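Local coordinates for protein alpha-2,3-sialyltransferase (Campylobacter jejuni, PDB 2P2V) that probably transfers sialic acid from a CMP-activated donor to acceptor sugars in an alpha-2,3 linkage, this chain being the N-terminal part of a longer, probably membrane-associated protein, at residues 8-13 and 62-67; 153-158 and 164-169. All blocks are in the same frame, centred on the assembly; numbering follows the deposited sequence.

From the N terminus, residues 8-13 run in a loop ahead of strand 21-25. Contact 1 closes a span of 48 residues, holding strands 21-25 and 44-48, by bringing this loop against 62-67 on strand 62-68. Contact 2 comes later and is local: helix 150-161 turns back through a short connection and lies against strand 165-169. The two closures follow in series, neither nested nor crossing, yet both act on one parallel sheet, in which 62-68 and 165-169 are separated by 44-48 and 21-25. The two contacts meet where Phe67, from 62-67, packs on Met154 and Ile157 of helix 150-161, with Phe67 CD1 3.5 Å from Met154 SD.

Contact 1. Residues 8-13 and 62-67; sequences RMENEL and KIKAVF
Lys64 reaches from the sheet to the N-terminal loop and meets Glu10 with its ammonium end and Leu13 with its methylenes. Its chain leaves with CG anti to the backbone N and then bends at chi2 (71°), which swings CE and NZ toward the loop. There Lys64 NZ forms a salt bridge with Glu10 OE2 at 2.9 Å, and Glu10 OE2 accepts it through its syn lone pair. A second, weak bond to Glu10 OE1 measures 3.3 Å from Lys64 NZ, making the grip on the carboxylate lopsided. The two side chains cross at about a right angle, Glu10 being extended beyond CG.

In this Rossmann-like parallel sheet, Lys64 sits where strand 62-68 is interrupted, between the strand pieces 62-63 and 65-67. Asn93 of strand 90-96 bonds at the break: its ND2 donates to Glu10 OE1 and to Lys64 O, fixing the carboxylate beside the interruption.

Leu13 covers the aliphatic part of the lysine, its CD2 lying 3.6 Å from Lys64 CE. The other branch, Leu13 CD1, reaches Ala65 CB at 4.2 Å. Leu13 also touches Phe46 of strand 44-48 and Leu161 of helix 150-161.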
loop_
_atom_site.group_PDB
_atom_site.type_symbol
_atom_site.label_atom_id
_atom_site.label_comp_id
_atom_site.label_asym_id
_atom_site.label_seq_id
_atom_site.Cartn_x
_atom_site.Cartn_y
_atom_site.Cartn_z
ATOM N N ARG A 8 -9.278 -13.926 24.396
ATOM C CA ARG A 8 -8.247 -12.831 24.474
ATOM C C ARG A 8 -6.797 -13.328 24.265
ATOM O O ARG A 8 -6.229 -14.020 25.120
ATOM C CB ARG A 8 -8.377 -12.038 25.812
ATOM N N MET A 9 -6.211 -12.979 23.120
ATOM C CA MET A 9 -4.777 -13.160 22.910
ATOM C C MET A 9 -4.010 -11.953 23.503
ATOM O O MET A 9 -4.615 -10.925 23.827
ATOM C CB MET A 9 -4.459 -13.280 21.416
ATOM C CG MET A 9 -5.161 -14.386 20.637
ATOM S SD MET A 9 -4.679 -16.045 21.136
ATOM C CE MET A 9 -6.104 -16.474 22.097
ATOM N N GLU A 10 -2.688 -12.080 23.640
ATOM C CA GLU A 10 -1.833 -10.912 23.888
ATOM C C GLU A 10 -1.732 -10.064 22.613
ATOM O O GLU A 10 -1.607 -10.608 21.508
ATOM C CB GLU A 10 -0.413 -11.339 24.336
ATOM C CG GLU A 10 -0.325 -12.056 25.714
ATOM C CD GLU A 10 1.087 -12.609 26.079
ATOM O OE1 GLU A 10 2.004 -12.686 25.231
ATOM O OE2 GLU A 10 1.259 -13.011 27.257
ATOM N N ASN A 11 -1.757 -8.739 22.766
ATOM C CA ASN A 11 -1.540 -7.820 21.644
ATOM C C ASN A 11 -0.146 -7.905 21.069
ATOM O O ASN A 11 0.054 -7.747 19.860
ATOM C CB ASN A 11 -1.804 -6.377 22.069
ATOM C CG ASN A 11 -3.274 -6.066 22.161
ATOM O OD1 ASN A 11 -3.658 -4.973 22.596
ATOM N ND2 ASN A 11 -4.116 -7.023 21.761
ATOM N N GLU A 12 0.823 -8.153 21.944
ATOM C CA GLU A 12 2.222 -8.257 21.548
ATOM C C GLU A 12 2.870 -9.222 22.518
ATOM O O GLU A 12 2.522 -9.241 23.709
ATOM C CB GLU A 12 2.898 -6.885 21.651
ATOM C CG GLU A 12 4.154 -6.701 20.800
ATOM C CD GLU A 12 4.620 -5.238 20.794
ATOM O OE1 GLU A 12 4.630 -4.600 19.704
ATOM O OE2 GLU A 12 4.958 -4.722 21.894
ATOM N N LEU A 13 3.785 -10.037 22.016
ATOM C CA LEU A 13 4.554 -10.929 22.880
ATOM C C LEU A 13 5.824 -10.170 23.325
ATOM O O LEU A 13 6.759 -10.001 22.547
ATOM C CB LEU A 13 4.881 -12.250 22.140
ATOM C CG LEU A 13 5.202 -13.521 22.940
ATOM C CD1 LEU A 13 5.258 -14.730 22.013
ATOM C CD2 LEU A 13 6.541 -13.414 23.731
ATOM N N LYS A 62 -0.278 -24.234 29.981
ATOM C CA LYS A 62 -0.024 -22.843 29.606
ATOM C C LYS A 62 0.985 -22.741 28.461
ATOM O O LYS A 62 2.173 -23.038 28.635
ATOM C CB LYS A 62 0.404 -21.997 30.809
ATOM C CG LYS A 62 -0.508 -22.264 32.020
ATOM C CD LYS A 62 -0.440 -21.165 33.050
ATOM C CE LYS A 62 -1.552 -21.362 34.066
ATOM N NZ LYS A 62 -1.452 -20.429 35.259
ATOM N N ILE A 63 0.468 -22.425 27.260
ATOM C CA ILE A 63 1.299 -22.197 26.086
ATOM C C ILE A 63 1.461 -20.691 25.793
ATOM O O ILE A 63 0.460 -19.940 25.674
ATOM C CB ILE A 63 0.762 -23.000 24.826
ATOM C CG1 ILE A 63 0.680 -24.494 25.122
ATOM C CG2 ILE A 63 1.734 -22.770 23.692
ATOM C CD1 ILE A 63 -0.236 -25.297 24.141
ATOM N N LYS A 64 2.701 -20.206 25.731
ATOM C CA LYS A 64 2.932 -18.838 25.407
ATOM C C LYS A 64 2.612 -18.551 23.927
ATOM O O LYS A 64 1.993 -17.539 23.622
ATOM C CB LYS A 64 4.392 -18.403 25.722
ATOM C CG LYS A 64 4.661 -16.913 25.527
ATOM C CD LYS A 64 3.984 -15.989 26.588
ATOM C CE LYS A 64 4.588 -14.587 26.570
ATOM N NZ LYS A 64 3.990 -13.741 27.646
ATOM N N ALA A 65 3.015 -19.416 23.014
ATOM C CA ALA A 65 2.584 -19.180 21.621
ATOM C C ALA A 65 2.451 -20.535 20.984
ATOM O O ALA A 65 3.247 -21.422 21.238
ATOM C CB ALA A 65 3.564 -18.404 20.845
ATOM N N VAL A 66 1.501 -20.647 20.057
ATOM C CA VAL A 66 1.457 -21.818 19.222
ATOM C C VAL A 66 1.749 -21.413 17.811
ATOM O O VAL A 66 1.517 -20.253 17.435
ATOM C CB VAL A 66 0.023 -22.515 19.211
ATOM C CG1 VAL A 66 -0.318 -23.157 20.600
ATOM C CG2 VAL A 66 -1.067 -21.531 18.779
ATOM N N PHE A 67 2.181 -22.382 16.987
ATOM C CA PHE A 67 2.656 -22.040 15.644
ATOM C C PHE A 67 2.049 -23.031 14.696
ATOM O O PHE A 67 2.177 -24.235 14.914
ATOM C CB PHE A 67 4.175 -22.166 15.525
ATOM C CG PHE A 67 4.919 -21.142 16.339
ATOM C CD1 PHE A 67 5.004 -21.307 17.718
ATOM C CD2 PHE A 67 5.455 -20.017 15.736
ATOM C CE1 PHE A 67 5.658 -20.293 18.483
ATOM C CE2 PHE A 67 6.085 -19.016 16.496
ATOM C CZ PHE A 67 6.168 -19.179 17.836
#

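Contact 2. Residues 153-158 and 164-169; sequences YMCAIA and KTIYLC
The sulfur of Cys155 lies against two methyl groups of the neighbouring strand: Cys155 SG is 3.5 Å from Leu168 CD2 and 4.0 Å from Ile166 CG2. It gets there because SG stands beside the backbone N and anti to the carbonyl carbon (chi1 -71°), reaching over to the pair of branched side chains. The polar bonds here stay within the helix, where Ile157 N donates to Tyr153 O and Ala158 N to Met154 O, both at 2.9 Å. Ile166 also uses its other arm, with chi2 near 160° extending the chain until Ile166 CD1 comes to 4.1 Å from Cys155 CB. The isoleucine thus straddles the cysteine, one branch at the sulfur and the other at the methylene.

Helix 150-161 and strand 165-169 are consecutive elements, the helix ending the connection that enters this strand of the Rossmann-like sheet. Ile166 points at the helix, while Leu168, two residues on, brings only its CD2 end to it. Strand 165-169 is itself flanked by 21-25 and 224-227, and helix 150-161 reaches the first of these too, through Met154 on Ile24. Leu168 packs on Ile225 and Leu234 as well, and its side chain is about 8 Å from the bound CMP-3-fluoro-sialic acid, near the donor site but not touching it.

Across this contact the buried thiol meets only aliphatic carbons of the strand, so helix and strand are joined here by dispersion, in a contact governed by shape rather than by charge or directed bonds.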
loop_
_atom_site.group_PDB
_atom_site.type_symbol
_atom_site.label_atom_id
_atom_site.label_comp_id
_atom_site.label_asym_id
_atom_site.label_seq_id
_atom_site.Cartn_x
_atom_site.Cartn_y
_atom_site.Cartn_z
ATOM N N TYR A 153 12.098 -23.001 13.222
ATOM C CA TYR A 153 11.393 -21.735 13.033
ATOM C C TYR A 153 11.034 -21.105 14.367
ATOM O O TYR A 153 11.234 -19.905 14.561
ATOM C CB TYR A 153 10.101 -22.008 12.189
ATOM C CG TYR A 153 9.408 -20.767 11.711
ATOM C CD1 TYR A 153 9.628 -20.289 10.425
ATOM C CD2 TYR A 153 8.524 -20.081 12.540
ATOM C CE1 TYR A 153 8.999 -19.125 10.020
ATOM C CE2 TYR A 153 7.902 -18.917 12.143
ATOM C CZ TYR A 153 8.127 -18.479 10.870
ATOM O OH TYR A 153 7.503 -17.342 10.441
ATOM N N MET A 154 10.501 -21.914 15.282
ATOM C CA MET A 154 10.119 -21.449 16.605
ATOM C C MET A 154 11.338 -20.901 17.363
ATOM O O MET A 154 11.199 -19.911 18.135
ATOM C CB MET A 154 9.474 -22.571 17.432
ATOM C CG MET A 154 8.016 -22.901 16.952
ATOM S SD MET A 154 7.189 -24.005 18.104
ATOM C CE MET A 154 8.089 -25.465 17.745
ATOM N N CYS A 155 12.489 -21.532 17.166
ATOM C CA CYS A 155 13.758 -20.985 17.796
ATOM C C CYS A 155 14.087 -19.577 17.287
ATOM O O CYS A 155 14.425 -18.674 18.066
ATOM C CB CYS A 155 14.943 -21.913 17.509
ATOM S SG CYS A 155 14.855 -23.470 18.405
ATOM N N ALA A 156 13.991 -19.392 15.974
ATOM C CA ALA A 156 14.224 -18.101 15.336
ATOM C C ALA A 156 13.244 -17.083 15.890
ATOM O O ALA A 156 13.610 -15.949 16.256
ATOM C CB ALA A 156 14.146 -18.250 13.707
ATOM N N ILE A 157 11.957 -17.466 16.007
ATOM C CA ILE A 157 10.971 -16.549 16.524
ATOM C C ILE A 157 11.329 -16.147 17.970
ATOM O O ILE A 157 11.300 -14.943 18.324
ATOM C CB ILE A 157 9.535 -17.190 16.523
ATOM C CG1 ILE A 157 9.031 -17.266 15.076
ATOM C CG2 ILE A 157 8.580 -16.331 17.348
ATOM C CD1 ILE A 157 8.464 -15.973 14.510
ATOM N N ALA A 158 11.664 -17.149 18.764
ATOM C CA ALA A 158 12.046 -16.921 20.198
ATOM C C ALA A 158 13.215 -15.928 20.291
ATOM O O ALA A 158 13.155 -14.955 21.076
ATOM C CB ALA A 158 12.369 -18.229 20.888
ATOM N N LYS A 164 16.663 -15.803 25.494
ATOM C CA LYS A 164 18.132 -15.981 25.521
ATOM C C LYS A 164 18.601 -17.404 25.723
ATOM O O LYS A 164 19.718 -17.758 25.307
ATOM C CB LYS A 164 18.753 -15.030 26.546
ATOM C CG LYS A 164 18.598 -13.564 26.203
ATOM C CD LYS A 164 19.123 -13.236 24.799
ATOM C CE LYS A 164 19.017 -11.755 24.521
ATOM N NZ LYS A 164 19.171 -11.484 23.047
ATOM N N THR A 165 17.753 -18.234 26.345
ATOM C CA THR A 165 18.060 -19.633 26.518
ATOM C C THR A 165 16.934 -20.549 26.061
ATOM O O THR A 165 15.859 -20.541 26.643
ATOM C CB THR A 165 18.404 -19.987 27.993
ATOM O OG1 THR A 165 19.324 -19.014 28.505
ATOM C CG2 THR A 165 19.064 -21.341 28.016
ATOM N N ILE A 166 17.232 -21.391 25.085
ATOM C CA ILE A 166 16.238 -22.323 24.516
ATOM C C ILE A 166 16.462 -23.756 24.999
ATOM O O ILE A 166 17.578 -24.249 24.914
ATOM C CB ILE A 166 16.355 -22.304 22.967
ATOM C CG1 ILE A 166 16.081 -20.910 22.439
ATOM C CG2 ILE A 166 15.490 -23.387 22.343
ATOM C CD1 ILE A 166 16.606 -20.689 21.077
ATOM N N TYR A 167 15.404 -24.438 25.452
ATOM C CA TYR A 167 15.480 -25.840 25.781
ATOM C C TYR A 167 14.606 -26.588 24.851
ATOM O O TYR A 167 13.389 -26.321 24.805
ATOM C CB TYR A 167 14.948 -26.086 27.170
ATOM C CG TYR A 167 15.729 -25.314 28.197
ATOM C CD1 TYR A 167 16.745 -25.936 28.943
ATOM C CD2 TYR A 167 15.482 -23.979 28.394
ATOM C CE1 TYR A 167 17.486 -25.194 29.877
ATOM C CE2 TYR A 167 16.197 -23.227 29.348
ATOM C CZ TYR A 167 17.190 -23.867 30.082
ATOM O OH TYR A 167 17.906 -23.110 31.010
ATOM N N LEU A 168 15.201 -27.526 24.135
ATOM C CA LEU A 168 14.472 -28.233 23.096
ATOM C C LEU A 168 14.033 -29.602 23.460
ATOM O O LEU A 168 14.764 -30.346 24.119
ATOM C CB LEU A 168 15.339 -28.354 21.852
ATOM C CG LEU A 168 15.825 -27.041 21.261
ATOM C CD1 LEU A 168 16.913 -27.393 20.238
ATOM C CD2 LEU A 168 14.697 -26.225 20.627
ATOM N N CYS A 169 12.855 -29.985 22.973
ATOM C CA CYS A 169 12.381 -31.320 23.163
ATOM C C CYS A 169 11.438 -31.664 22.026
ATOM O O CYS A 169 10.978 -30.766 21.300
ATOM C CB CYS A 169 11.682 -31.511 24.519
ATOM S SG CYS A 169 10.230 -30.460 24.806
#